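Local coordinates for halohydrin dehalogenase (Rhizobium radiobacter, PDB 4IY1), which probably catalyses the closure of vicinal halohydrins to epoxides with release of halide, and the reverse ring opening by nucleophiles such as cyanide, at residues B[74-79]-B[125-130]; B[171-176]-B[219-224]; B[80-85]-B[98-103]; B[129-134]-B[151-156]. The protein carries 37 engineered substitutions. All blocks are in the same frame, centred on the assembly; numbering follows the deposited sequence.

Interaction 1. Residues B[74-79]-B[125-130]. Engineered in segment 74-79: I75 (natural residue Val).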
loop_
_atom_site.group_PDB
_atom_site.type_symbol
_atom_site.label_atom_id
_atom_site.label_comp_id
_atom_site.label_asym_id
_atom_site.label_seq_id
_atom_site.Cartn_x
_atom_site.Cartn_y
_atom_site.Cartn_z
ATOM N N ASP B 74 9.285 -27.692 10.275
ATOM C CA ASP B 74 7.993 -27.077 10.552
ATOM C C ASP B 74 8.090 -25.587 10.287
ATOM O O ASP B 74 7.104 -24.945 9.956
ATOM C CB ASP B 74 7.572 -27.334 11.998
ATOM C CG ASP B 74 7.334 -28.816 12.286
ATOM O OD1 ASP B 74 8.201 -29.445 12.920
ATOM O OD2 ASP B 74 6.257 -29.334 11.937
ATOM N N ILE B 75 9.269 -25.024 10.502
ATOM C CA ILE B 75 9.450 -23.589 10.353
ATOM C C ILE B 75 10.682 -23.243 9.551
ATOM O O ILE B 75 11.793 -23.690 9.874
ATOM C CB ILE B 75 9.503 -22.880 11.727
ATOM C CG1 ILE B 75 8.203 -23.113 12.505
ATOM C CG2 ILE B 75 9.691 -21.391 11.543
ATOM C CD1 ILE B 75 8.443 -23.405 13.976
ATOM N N LEU B 76 10.492 -22.435 8.506
ATOM C CA LEU B 76 11.606 -21.871 7.781
ATOM C C LEU B 76 11.677 -20.384 8.089
ATOM O O LEU B 76 10.718 -19.647 7.854
ATOM C CB LEU B 76 11.383 -22.047 6.273
ATOM C CG LEU B 76 12.296 -21.280 5.312
ATOM C CD1 LEU B 76 13.764 -21.689 5.516
ATOM C CD2 LEU B 76 11.854 -21.517 3.841
ATOM N N VAL B 77 12.822 -19.924 8.566
ATOM C CA VAL B 77 13.072 -18.500 8.625
ATOM C C VAL B 77 14.183 -18.166 7.652
ATOM O O VAL B 77 15.352 -18.519 7.883
ATOM C CB VAL B 77 13.469 -18.025 10.040
ATOM C CG1 VAL B 77 13.672 -16.522 10.048
ATOM C CG2 VAL B 77 12.432 -18.446 11.052
ATOM N N SER B 78 13.800 -17.585 6.512
ATOM C CA SER B 78 14.763 -17.157 5.535
ATOM C C SER B 78 15.247 -15.762 5.847
ATOM O O SER B 78 14.568 -14.757 5.558
ATOM C CB SER B 78 14.205 -17.278 4.112
ATOM O OG SER B 78 15.236 -17.212 3.155
ATOM N N ASN B 79 16.402 -15.717 6.496
ATOM C CA ASN B 79 17.009 -14.494 7.022
ATOM C C ASN B 79 18.066 -14.035 6.040
ATOM O O ASN B 79 19.225 -14.448 6.104
ATOM C CB ASN B 79 17.617 -14.788 8.409
ATOM C CG ASN B 79 18.431 -13.629 8.973
ATOM O OD1 ASN B 79 17.940 -12.510 9.112
ATOM N ND2 ASN B 79 19.677 -13.913 9.347
ATOM N N GLY B 125 3.182 -26.145 8.535
ATOM C CA GLY B 125 4.472 -25.502 8.357
ATOM C C GLY B 125 4.226 -24.002 8.427
ATOM O O GLY B 125 3.074 -23.554 8.385
ATOM N N HIS B 126 5.293 -23.245 8.652
ATOM C CA HIS B 126 5.231 -21.792 8.603
ATOM C C HIS B 126 6.467 -21.337 7.905
ATOM O O HIS B 126 7.547 -21.893 8.126
ATOM C CB HIS B 126 5.214 -21.212 10.017
ATOM C CG HIS B 126 3.948 -21.486 10.767
ATOM N ND1 HIS B 126 3.756 -22.620 11.459
ATOM C CD2 HIS B 126 2.847 -20.667 11.049
ATOM C CE1 HIS B 126 2.522 -22.608 12.024
ATOM N NE2 HIS B 126 1.979 -21.406 11.806
ATOM N N ILE B 127 6.316 -20.327 7.049
ATOM C CA ILE B 127 7.411 -19.795 6.281
ATOM C C ILE B 127 7.507 -18.285 6.436
ATOM O O ILE B 127 6.495 -17.575 6.359
ATOM C CB ILE B 127 7.221 -20.133 4.790
ATOM C CG1 ILE B 127 7.276 -21.667 4.604
ATOM C CG2 ILE B 127 8.303 -19.467 3.945
ATOM C CD1 ILE B 127 7.213 -22.054 3.142
ATOM N N ILE B 128 8.694 -17.822 6.810
ATOM C CA ILE B 128 8.895 -16.419 7.190
ATOM C C ILE B 128 10.135 -15.928 6.491
ATOM O O ILE B 128 11.181 -16.528 6.618
ATOM C CB ILE B 128 9.127 -16.260 8.690
ATOM C CG1 ILE B 128 7.873 -16.584 9.456
ATOM C CG2 ILE B 128 9.583 -14.844 9.026
ATOM C CD1 ILE B 128 8.143 -17.147 10.840
ATOM N N PHE B 129 9.963 -14.938 5.618
ATOM C CA PHE B 129 11.071 -14.258 4.981
ATOM C C PHE B 129 11.426 -13.029 5.833
ATOM O O PHE B 129 10.578 -12.166 6.069
ATOM C CB PHE B 129 10.646 -13.774 3.589
ATOM C CG PHE B 129 10.384 -14.890 2.590
ATOM C CD1 PHE B 129 9.824 -14.604 1.366
ATOM C CD2 PHE B 129 10.687 -16.217 2.895
ATOM C CE1 PHE B 129 9.575 -15.604 0.434
ATOM C CE2 PHE B 129 10.410 -17.230 1.997
ATOM C CZ PHE B 129 9.839 -16.924 0.768
ATOM N N ILE B 130 12.698 -12.869 6.159
ATOM C CA ILE B 130 13.139 -11.582 6.674
ATOM C C ILE B 130 13.617 -10.664 5.555
ATOM O O ILE B 130 14.638 -10.926 4.929
ATOM C CB ILE B 130 14.153 -11.737 7.837
ATOM C CG1 ILE B 130 13.501 -12.564 8.937
ATOM C CG2 ILE B 130 14.489 -10.368 8.426
ATOM C CD1 ILE B 130 14.451 -12.958 10.033
HETATM O O HOH W 1 4.957 -24.965 11.873
#

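Interaction 2. Residues B[171-176]-B[219-224]. Engineered in segment 171-176: A174 (natural residue Gly). Engineered in segment 219-224: T222 (natural residue Ala).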
loop_
_atom_site.group_PDB
_atom_site.type_symbol
_atom_site.label_atom_id
_atom_site.label_comp_id
_atom_site.label_asym_id
_atom_site.label_seq_id
_atom_site.Cartn_x
_atom_site.Cartn_y
_atom_site.Cartn_z
ATOM N N PHE B 171 4.722 -15.363 5.617
ATOM C CA PHE B 171 4.830 -14.009 6.195
ATOM C C PHE B 171 6.129 -13.405 5.695
ATOM O O PHE B 171 7.110 -14.136 5.520
ATOM C CB PHE B 171 4.935 -14.058 7.724
ATOM C CG PHE B 171 3.773 -14.686 8.392
ATOM C CD1 PHE B 171 3.891 -15.923 8.975
ATOM C CD2 PHE B 171 2.549 -14.007 8.476
ATOM C CE1 PHE B 171 2.821 -16.500 9.637
ATOM C CE2 PHE B 171 1.466 -14.594 9.097
ATOM C CZ PHE B 171 1.595 -15.831 9.677
ATOM N N ALA B 172 6.174 -12.076 5.553
ATOM C CA ALA B 172 7.465 -11.362 5.451
ATOM C C ALA B 172 7.649 -10.362 6.609
ATOM O O ALA B 172 6.698 -9.705 7.024
ATOM C CB ALA B 172 7.589 -10.635 4.118
ATOM N N ILE B 173 8.865 -10.262 7.133
ATOM C CA ILE B 173 9.143 -9.258 8.160
ATOM C C ILE B 173 10.111 -8.253 7.580
ATOM O O ILE B 173 11.211 -8.605 7.191
ATOM C CB ILE B 173 9.753 -9.867 9.443
ATOM C CG1 ILE B 173 8.724 -10.718 10.176
ATOM C CG2 ILE B 173 10.236 -8.742 10.387
ATOM C CD1 ILE B 173 9.348 -11.605 11.265
ATOM N N ALA B 174 9.678 -6.998 7.493
ATOM C CA ALA B 174 10.429 -5.992 6.771
ATOM C C ALA B 174 10.987 -4.972 7.798
ATOM O O ALA B 174 10.288 -4.062 8.197
ATOM C CB ALA B 174 9.502 -5.264 5.774
ATOM N N PRO B 175 12.217 -5.179 8.265
ATOM C CA PRO B 175 12.715 -4.361 9.367
ATOM C C PRO B 175 13.413 -3.094 8.919
ATOM O O PRO B 175 13.787 -2.945 7.750
ATOM C CB PRO B 175 13.702 -5.294 10.097
ATOM C CG PRO B 175 13.640 -6.610 9.370
ATOM C CD PRO B 175 13.063 -6.350 8.025
ATOM N N ASN B 176 13.470 -2.122 9.815
ATOM C CA ASN B 176 14.513 -1.089 9.733
ATOM C C ASN B 176 14.933 -0.688 11.151
ATOM O O ASN B 176 14.103 -0.676 12.048
ATOM C CB ASN B 176 14.027 0.133 8.942
ATOM C CG ASN B 176 15.104 1.211 8.797
ATOM O OD1 ASN B 176 15.073 2.247 9.481
ATOM N ND2 ASN B 176 16.051 0.978 7.904
ATOM N N GLU B 219 10.717 -12.063 19.036
ATOM C CA GLU B 219 9.403 -12.319 19.617
ATOM C C GLU B 219 8.354 -12.411 18.478
ATOM O O GLU B 219 7.417 -13.208 18.534
ATOM C CB GLU B 219 9.020 -11.214 20.623
ATOM C CG GLU B 219 9.943 -11.124 21.844
ATOM C CD GLU B 219 9.471 -11.985 22.994
ATOM O OE1 GLU B 219 8.613 -12.859 22.790
ATOM O OE2 GLU B 219 9.896 -11.737 24.126
ATOM N N LEU B 220 8.536 -11.605 17.443
ATOM C CA LEU B 220 7.567 -11.546 16.356
ATOM C C LEU B 220 7.650 -12.832 15.544
ATOM O O LEU B 220 6.657 -13.510 15.349
ATOM C CB LEU B 220 7.836 -10.347 15.443
ATOM C CG LEU B 220 6.908 -10.275 14.222
ATOM C CD1 LEU B 220 5.433 -10.253 14.645
ATOM C CD2 LEU B 220 7.202 -9.080 13.351
ATOM N N VAL B 221 8.856 -13.179 15.133
ATOM C CA VAL B 221 9.112 -14.440 14.448
ATOM C C VAL B 221 8.424 -15.561 15.221
ATOM O O VAL B 221 7.688 -16.364 14.653
ATOM C CB VAL B 221 10.633 -14.746 14.366
ATOM C CG1 VAL B 221 10.859 -16.247 14.145
ATOM C CG2 VAL B 221 11.296 -13.934 13.261
ATOM N N THR B 222 8.631 -15.589 16.535
ATOM C CA THR B 222 8.161 -16.707 17.351
ATOM C C THR B 222 6.651 -16.725 17.537
ATOM O O THR B 222 6.028 -17.786 17.469
ATOM C CB THR B 222 8.850 -16.719 18.731
ATOM O OG1 THR B 222 10.276 -16.797 18.545
ATOM C CG2 THR B 222 8.387 -17.910 19.559
ATOM N N PHE B 223 6.042 -15.550 17.703
ATOM C CA PHE B 223 4.578 -15.468 17.668
ATOM C C PHE B 223 3.989 -15.988 16.332
ATOM O O PHE B 223 2.966 -16.709 16.308
ATOM C CB PHE B 223 4.143 -14.013 17.913
ATOM C CG PHE B 223 2.660 -13.802 17.831
ATOM C CD1 PHE B 223 1.830 -14.287 18.824
ATOM C CD2 PHE B 223 2.104 -13.077 16.789
ATOM C CE1 PHE B 223 0.470 -14.116 18.750
ATOM C CE2 PHE B 223 0.742 -12.832 16.742
ATOM C CZ PHE B 223 -0.074 -13.336 17.725
ATOM N N LEU B 224 4.566 -15.551 15.216
ATOM C CA LEU B 224 4.054 -15.979 13.892
ATOM C C LEU B 224 4.187 -17.499 13.721
ATOM O O LEU B 224 3.281 -18.164 13.211
ATOM C CB LEU B 224 4.785 -15.273 12.737
ATOM C CG LEU B 224 4.610 -13.756 12.770
ATOM C CD1 LEU B 224 5.344 -13.118 11.594
ATOM C CD2 LEU B 224 3.134 -13.391 12.796
#

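Interaction 3. Residues B[80-85]-B[98-103]. Engineered in segment 80-85: A82 (natural residue Phe), P83 (natural residue Ala), V84 (natural residue Pro). Engineered in segment 98-103: D99 (natural residue Gly), M100 (natural residue Ala).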
loop_
_atom_site.group_PDB
_atom_site.type_symbol
_atom_site.label_atom_id
_atom_site.label_comp_id
_atom_site.label_asym_id
_atom_site.label_seq_id
_atom_site.Cartn_x
_atom_site.Cartn_y
_atom_site.Cartn_z
ATOM N N ASP B 80 17.642 -13.266 5.048
ATOM C CA ASP B 80 18.475 -12.987 3.907
ATOM C C ASP B 80 19.271 -11.690 4.004
ATOM O O ASP B 80 18.774 -10.657 4.477
ATOM C CB ASP B 80 17.646 -13.038 2.627
ATOM C CG ASP B 80 17.168 -14.450 2.312
ATOM O OD1 ASP B 80 18.027 -15.361 2.151
ATOM O OD2 ASP B 80 15.947 -14.675 2.405
ATOM N N ILE B 81 20.526 -11.750 3.572
ATOM C CA ILE B 81 21.432 -10.629 3.737
ATOM C C ILE B 81 22.205 -10.415 2.462
ATOM O O ILE B 81 22.360 -11.334 1.663
ATOM C CB ILE B 81 22.400 -10.843 4.921
ATOM C CG1 ILE B 81 23.214 -12.129 4.687
ATOM C CG2 ILE B 81 21.587 -10.994 6.214
ATOM C CD1 ILE B 81 24.310 -12.380 5.697
ATOM N N ALA B 82 22.544 -9.162 2.196
ATOM C CA ALA B 82 23.484 -8.854 1.144
ATOM C C ALA B 82 24.034 -7.493 1.415
ATOM O O ALA B 82 23.358 -6.659 2.033
ATOM C CB ALA B 82 22.805 -8.886 -0.215
ATOM N N PRO B 83 25.270 -7.249 0.971
ATOM C CA PRO B 83 25.821 -5.919 1.190
ATOM C C PRO B 83 25.020 -4.890 0.409
ATOM O O PRO B 83 24.859 -5.038 -0.803
ATOM C CB PRO B 83 27.250 -6.039 0.631
ATOM C CG PRO B 83 27.589 -7.480 0.808
ATOM C CD PRO B 83 26.301 -8.212 0.533
ATOM N N VAL B 84 24.463 -3.904 1.111
ATOM C CA VAL B 84 24.109 -2.624 0.502
ATOM C C VAL B 84 25.299 -1.664 0.506
ATOM O O VAL B 84 25.871 -1.367 1.562
ATOM C CB VAL B 84 22.941 -1.934 1.235
ATOM C CG1 VAL B 84 23.143 -1.957 2.749
ATOM C CG2 VAL B 84 22.797 -0.504 0.747
ATOM N N GLU B 85 25.676 -1.199 -0.682
ATOM C CA GLU B 85 26.561 -0.048 -0.824
ATOM C C GLU B 85 25.946 0.941 -1.805
ATOM O O GLU B 85 25.747 0.616 -2.979
ATOM C CB GLU B 85 27.942 -0.489 -1.327
ATOM C CG GLU B 85 28.881 -0.983 -0.239
ATOM C CD GLU B 85 29.470 -2.346 -0.550
ATOM O OE1 GLU B 85 30.262 -2.845 0.274
ATOM O OE2 GLU B 85 29.126 -2.931 -1.604
ATOM N N ARG B 98 22.199 -8.684 -10.576
ATOM C CA ARG B 98 21.993 -10.149 -10.584
ATOM C C ARG B 98 22.415 -10.784 -9.268
ATOM O O ARG B 98 21.644 -11.532 -8.670
ATOM C CB ARG B 98 22.731 -10.843 -11.750
ATOM C CG ARG B 98 22.074 -10.679 -13.111
ATOM C CD ARG B 98 22.654 -11.627 -14.188
ATOM N NE ARG B 98 22.138 -11.293 -15.520
ATOM C CZ ARG B 98 22.738 -10.468 -16.376
ATOM N NH1 ARG B 98 23.935 -9.975 -16.103
ATOM N NH2 ARG B 98 22.107 -10.072 -17.471
ATOM N N ASP B 99 23.577 -10.389 -8.748
ATOM C CA ASP B 99 24.037 -10.896 -7.451
ATOM C C ASP B 99 23.123 -10.458 -6.295
ATOM O O ASP B 99 22.911 -11.214 -5.350
ATOM C CB ASP B 99 25.479 -10.448 -7.151
ATOM C CG ASP B 99 26.501 -11.021 -8.128
ATOM O OD1 ASP B 99 26.214 -12.031 -8.812
ATOM O OD2 ASP B 99 27.589 -10.415 -8.246
ATOM N N MET B 100 22.701 -9.199 -6.306
ATOM C CA MET B 100 21.711 -8.699 -5.335
ATOM C C MET B 100 20.433 -9.565 -5.369
ATOM O O MET B 100 20.032 -10.151 -4.363
ATOM C CB MET B 100 21.394 -7.221 -5.630
ATOM C CG MET B 100 20.616 -6.458 -4.551
ATOM S SD MET B 100 21.518 -6.284 -3.012
ATOM C CE MET B 100 22.448 -4.792 -3.398
ATOM N N VAL B 101 19.856 -9.734 -6.548
ATOM C CA VAL B 101 18.632 -10.534 -6.669
ATOM C C VAL B 101 18.918 -12.004 -6.253
ATOM O O VAL B 101 18.167 -12.623 -5.489
ATOM C CB VAL B 101 18.065 -10.420 -8.097
ATOM C CG1 VAL B 101 16.919 -11.395 -8.300
ATOM C CG2 VAL B 101 17.591 -8.984 -8.359
ATOM N N GLU B 102 20.069 -12.516 -6.664
ATOM C CA GLU B 102 20.474 -13.834 -6.226
ATOM C C GLU B 102 20.422 -13.965 -4.701
ATOM O O GLU B 102 19.751 -14.861 -4.174
ATOM C CB GLU B 102 21.849 -14.216 -6.801
ATOM C CG GLU B 102 22.165 -15.700 -6.618
ATOM C CD GLU B 102 21.245 -16.601 -7.447
ATOM O OE1 GLU B 102 20.792 -16.169 -8.531
ATOM O OE2 GLU B 102 20.963 -17.742 -7.019
ATOM N N ALA B 103 21.054 -13.028 -3.977
ATOM C CA ALA B 103 21.125 -13.126 -2.488
ATOM C C ALA B 103 19.770 -12.873 -1.808
ATOM O O ALA B 103 19.440 -13.526 -0.814
ATOM C CB ALA B 103 22.209 -12.178 -1.915
HETATM O O HOH W 2 20.341 -14.477 1.769
#

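Interaction 4. Residues B[129-134]-B[151-156]. Engineered in segment 129-134: A134 (natural residue Thr). Engineered in segment 151-156: S153 (natural residue Cys), A154 (natural residue Thr).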
loop_
_atom_site.group_PDB
_atom_site.type_symbol
_atom_site.label_atom_id
_atom_site.label_comp_id
_atom_site.label_asym_id
_atom_site.label_seq_id
_atom_site.Cartn_x
_atom_site.Cartn_y
_atom_site.Cartn_z
ATOM N N PHE B 129 9.963 -14.938 5.618
ATOM C CA PHE B 129 11.071 -14.258 4.981
ATOM C C PHE B 129 11.426 -13.029 5.833
ATOM O O PHE B 129 10.578 -12.166 6.069
ATOM C CB PHE B 129 10.646 -13.774 3.589
ATOM C CG PHE B 129 10.384 -14.890 2.590
ATOM C CD1 PHE B 129 9.824 -14.604 1.366
ATOM C CD2 PHE B 129 10.687 -16.217 2.895
ATOM C CE1 PHE B 129 9.575 -15.604 0.434
ATOM C CE2 PHE B 129 10.410 -17.230 1.997
ATOM C CZ PHE B 129 9.839 -16.924 0.768
ATOM N N ILE B 130 12.698 -12.869 6.159
ATOM C CA ILE B 130 13.139 -11.582 6.674
ATOM C C ILE B 130 13.617 -10.664 5.555
ATOM O O ILE B 130 14.638 -10.926 4.929
ATOM C CB ILE B 130 14.153 -11.737 7.837
ATOM C CG1 ILE B 130 13.501 -12.564 8.937
ATOM C CG2 ILE B 130 14.489 -10.368 8.426
ATOM C CD1 ILE B 130 14.451 -12.958 10.033
ATOM N N THR B 131 12.801 -9.650 5.203
ATOM C CA THR B 131 13.178 -8.765 4.082
ATOM C C THR B 131 13.742 -7.396 4.543
ATOM O O THR B 131 14.762 -7.353 5.246
ATOM C CB THR B 131 12.034 -8.639 3.037
ATOM O OG1 THR B 131 10.944 -7.896 3.593
ATOM C CG2 THR B 131 11.500 -10.088 2.665
ATOM N N SER B 132 13.089 -6.293 4.165
ATOM C CA SER B 132 13.509 -4.970 4.600
ATOM C C SER B 132 12.454 -3.906 4.309
ATOM O O SER B 132 11.785 -3.961 3.267
ATOM C CB SER B 132 14.794 -4.574 3.900
ATOM O OG SER B 132 15.088 -3.221 4.164
ATOM N N ALA B 133 12.439 -2.849 5.139
ATOM C CA ALA B 133 11.486 -1.756 4.981
ATOM C C ALA B 133 11.999 -0.802 3.923
ATOM O O ALA B 133 11.326 0.156 3.555
ATOM C CB ALA B 133 11.266 -1.035 6.304
ATOM N N ALA B 134 13.139 -1.152 3.333
ATOM C CA ALA B 134 13.644 -0.430 2.171
ATOM C C ALA B 134 12.747 -0.589 0.921
ATOM O O ALA B 134 12.637 0.332 0.143
ATOM C CB ALA B 134 15.070 -0.851 1.872
ATOM N N GLY B 151 10.726 -7.570 -4.130
ATOM C CA GLY B 151 10.565 -8.893 -4.759
ATOM C C GLY B 151 10.304 -9.983 -3.737
ATOM O O GLY B 151 9.354 -10.761 -3.862
ATOM N N ALA B 152 11.069 -9.972 -2.652
ATOM C CA ALA B 152 10.968 -11.052 -1.656
ATOM C C ALA B 152 9.732 -10.941 -0.793
ATOM O O ALA B 152 9.086 -11.953 -0.483
ATOM C CB ALA B 152 12.220 -11.110 -0.804
ATOM N N SER B 153 9.351 -9.708 -0.446
ATOM C CA SER B 153 8.081 -9.495 0.265
ATOM C C SER B 153 6.866 -9.919 -0.553
ATOM O O SER B 153 5.907 -10.430 0.007
ATOM C CB SER B 153 7.915 -8.050 0.720
ATOM O OG SER B 153 8.992 -7.636 1.535
ATOM N N ALA B 154 6.835 -9.505 -1.822
ATOM C CA ALA B 154 5.770 -9.872 -2.755
ATOM C C ALA B 154 5.735 -11.395 -2.972
ATOM O O ALA B 154 4.664 -12.011 -3.074
ATOM C CB ALA B 154 5.992 -9.163 -4.095
ATOM N N LEU B 155 6.907 -12.019 -2.982
ATOM C CA LEU B 155 6.954 -13.480 -3.077
ATOM C C LEU B 155 6.291 -14.142 -1.878
ATOM O O LEU B 155 5.491 -15.097 -2.006
ATOM C CB LEU B 155 8.394 -13.972 -3.273
ATOM C CG LEU B 155 8.554 -15.494 -3.240
ATOM C CD1 LEU B 155 7.849 -16.087 -4.466
ATOM C CD2 LEU B 155 10.029 -15.864 -3.224
ATOM N N ALA B 156 6.483 -13.544 -0.715
ATOM C CA ALA B 156 5.852 -14.065 0.491
ATOM C C ALA B 156 4.346 -13.935 0.414
ATOM O O ALA B 156 3.600 -14.801 0.893
ATOM C CB ALA B 156 6.376 -13.336 1.741
#

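Interaction 1. Residues B[74-79]-B[125-130]
V77 and I130 meet on one face of a parallel sheet, where strands 75-79 and 126-130 run side by side at 9°. The two side chains pass at a slant, and I130 CD1 comes to 3.6 Å from V77 CG1. With CG1 of I130 anti to its carbonyl carbon (chi1 -57°) and the rest of the chain extended, the same methyl also reaches N79, 3.6 Å from OD1, whose amide is engaged by H11 and G13. On the other face L76 CD2 lies 4.1 Å from I127 CG2, and S78 CB approaches F129 CD2 obliquely at 3.9 Å. Trimming I130 to an alanine would probably open a gap beside V77 and leave one flank of the N79 amide without its hydrocarbon cover. Five backbone hydrogen bonds join the strands, the shortest I130 N to S78 O at 2.7 Å and the longest L76 N to H126 O at 3.0 Å. At the start of the strands a water in the plane of the H126 ring, 2.7 Å from ND1, donates to D74 O, while NE2 is bonded to D230. The chemistry is that of a central Rossmann strand pair: main-chain polar groups satisfied within the sheet, hydrocarbon on both faces, and polar side chains at the strand ends.

Interaction 2. Residues B[171-176]-B[219-224]
L224 lies over one face of the F171 ring, its CD2 4.2 Å from the ring centroid and only 10° off the ring normal, a CH-pi contact. Strand 171-175 and helix 219-224 run nearly antiparallel, with their axes 10.5 Å apart, so side chains alone bridge the space. L224 is extended beyond CB, its chi1 of -61° placing CG beside the backbone N and anti to the carbonyl carbon, and this lays the chain along the ring: CB is 3.9 Å from F171 CE1, and CD1 is 3.9 Å from F171 CG. I173 is likewise stretched out, which carries its CD1 between three residues of the helix. There it meets V221 CG2 at 3.6 Å, the two chains crossing at about a right angle, and L220 CD2 at 3.9 Å, tip to tip. L224 CD1 is the more distant neighbour of I173 CD1, at 4.3 Å. Helix 214-225 connects strands 170-175 and 236-239 as in a Rossmann-type beta-alpha-beta crossover, L220 and L224 also packing on F237, while F223 stacks on F223 of a second subunit. No hydrogen bond crosses between strand and helix; their hold rests on dispersion and the exclusion of water, and therefore on how well the branched chains fit one another.

Interaction 3. Residues B[80-85]-B[98-103]
The backbone of 80-85, extended but in no regular strand, passes one flank of helix 98-103, coming nearest where A82 CA lies 6.1 Å from A103 CA. At that approach two small side chains meet: CB of A82, a residue engineered from phenylalanine, faces A103 CB at 3.8 Å, and the A103 methyl also touches I81 O at 3.7 Å. One turn earlier in the helix the engineered M100 bends toward the loop. Its chain, bent at both chi2 (65°) and chi3 (86°), brings SD to 4.0 Å from A82 CB and CE to 3.6 Å from O of the engineered P83. The contact is thus largely apolar, without a direct hydrogen bond. Its polar link is a water that donates to both D80 OD1 and A103 O, 2.9 Å from the latter, and accepts from I81 N. OD2 of D80 is bonded to S78, so both carboxylate oxygens are held. This is the loop leaving the C-terminal end of strand 75-79 in the Rossmann-type fold, tied by D80 O to R149 and by A82 O to Y186. It runs along helix 94-122, whose M100 also packs on T144 and Y145 of helix 143-163; helix 94-122 turns V101 toward V101 of a third subunit.

Interaction 4. Residues B[129-134]-B[151-156]
Strand 126-130 ends as it passes helix 151-156, with F129 CA 6.9 Å from A156 CA and T131 CA 6.4 Å from S153 CA, so the helix backbone lies close over the strand end and the loop that follows. F129 and T131 both send their CB atoms toward the helix. The F129 ring presents its edge to the main chain: A152 O lies near the ring plane, 3.3 Å from CD1. A156 CB, 3.7 Å from F129 CD1, and L155 CD2, 3.7 Å from F129 CE1, approach the ring obliquely. T131 makes the polar contact. Its OG1 sits between the backbone N and the carbonyl carbon (chi1 70°), and from there donates to S153 OG at 2.8 Å; S153, engineered in place of a cysteine, is in turn bonded to R149 O. The same rotation sends T131 CG2 against A152 CB at 3.7 Å, so one residue offers a hydroxyl and a methyl to adjacent helix positions. A valine in place of T131 would probably keep the methyl contact but leave S153 OG without its donor. Beyond T131 the chain turns: S132 OG accepts from A134 N at 3.0 Å, an ST turn, and the S132 side chain touches Y145 and R149 of the same long helix. The contact belongs to a beta-alpha-beta crossover: helix 143-163 packs on the sheet between strands 126-130 and 170-175, with A156 also resting on V170 and A172, while the helix meets a third subunit through A154 and L155.

How the interactions relate
Strand 126-130 ties the set together: strand 75-79 of interaction 1 borders it on one side, and strand 170-175 of interaction 2 on the other, with F129 O 2.8 Å from I173 N. Interaction 4 uses F129 from the same strand, and its centre lies about 12 Å from that of interaction 1 and about 11 Å from that of interaction 2. Interaction 3 is more remote, its centre about 19 Å from interaction 1's and about 13 Å from interaction 4's, yet segment 80-85 continues directly from strand 75-79. Interactions 3 and 4 converge near the start of helix 143-163, whose Y145 and R149 touch S132 of the loop after strand 126-130, consistent with the Ser-Tyr-Arg active site of halohydrin dehalogenases.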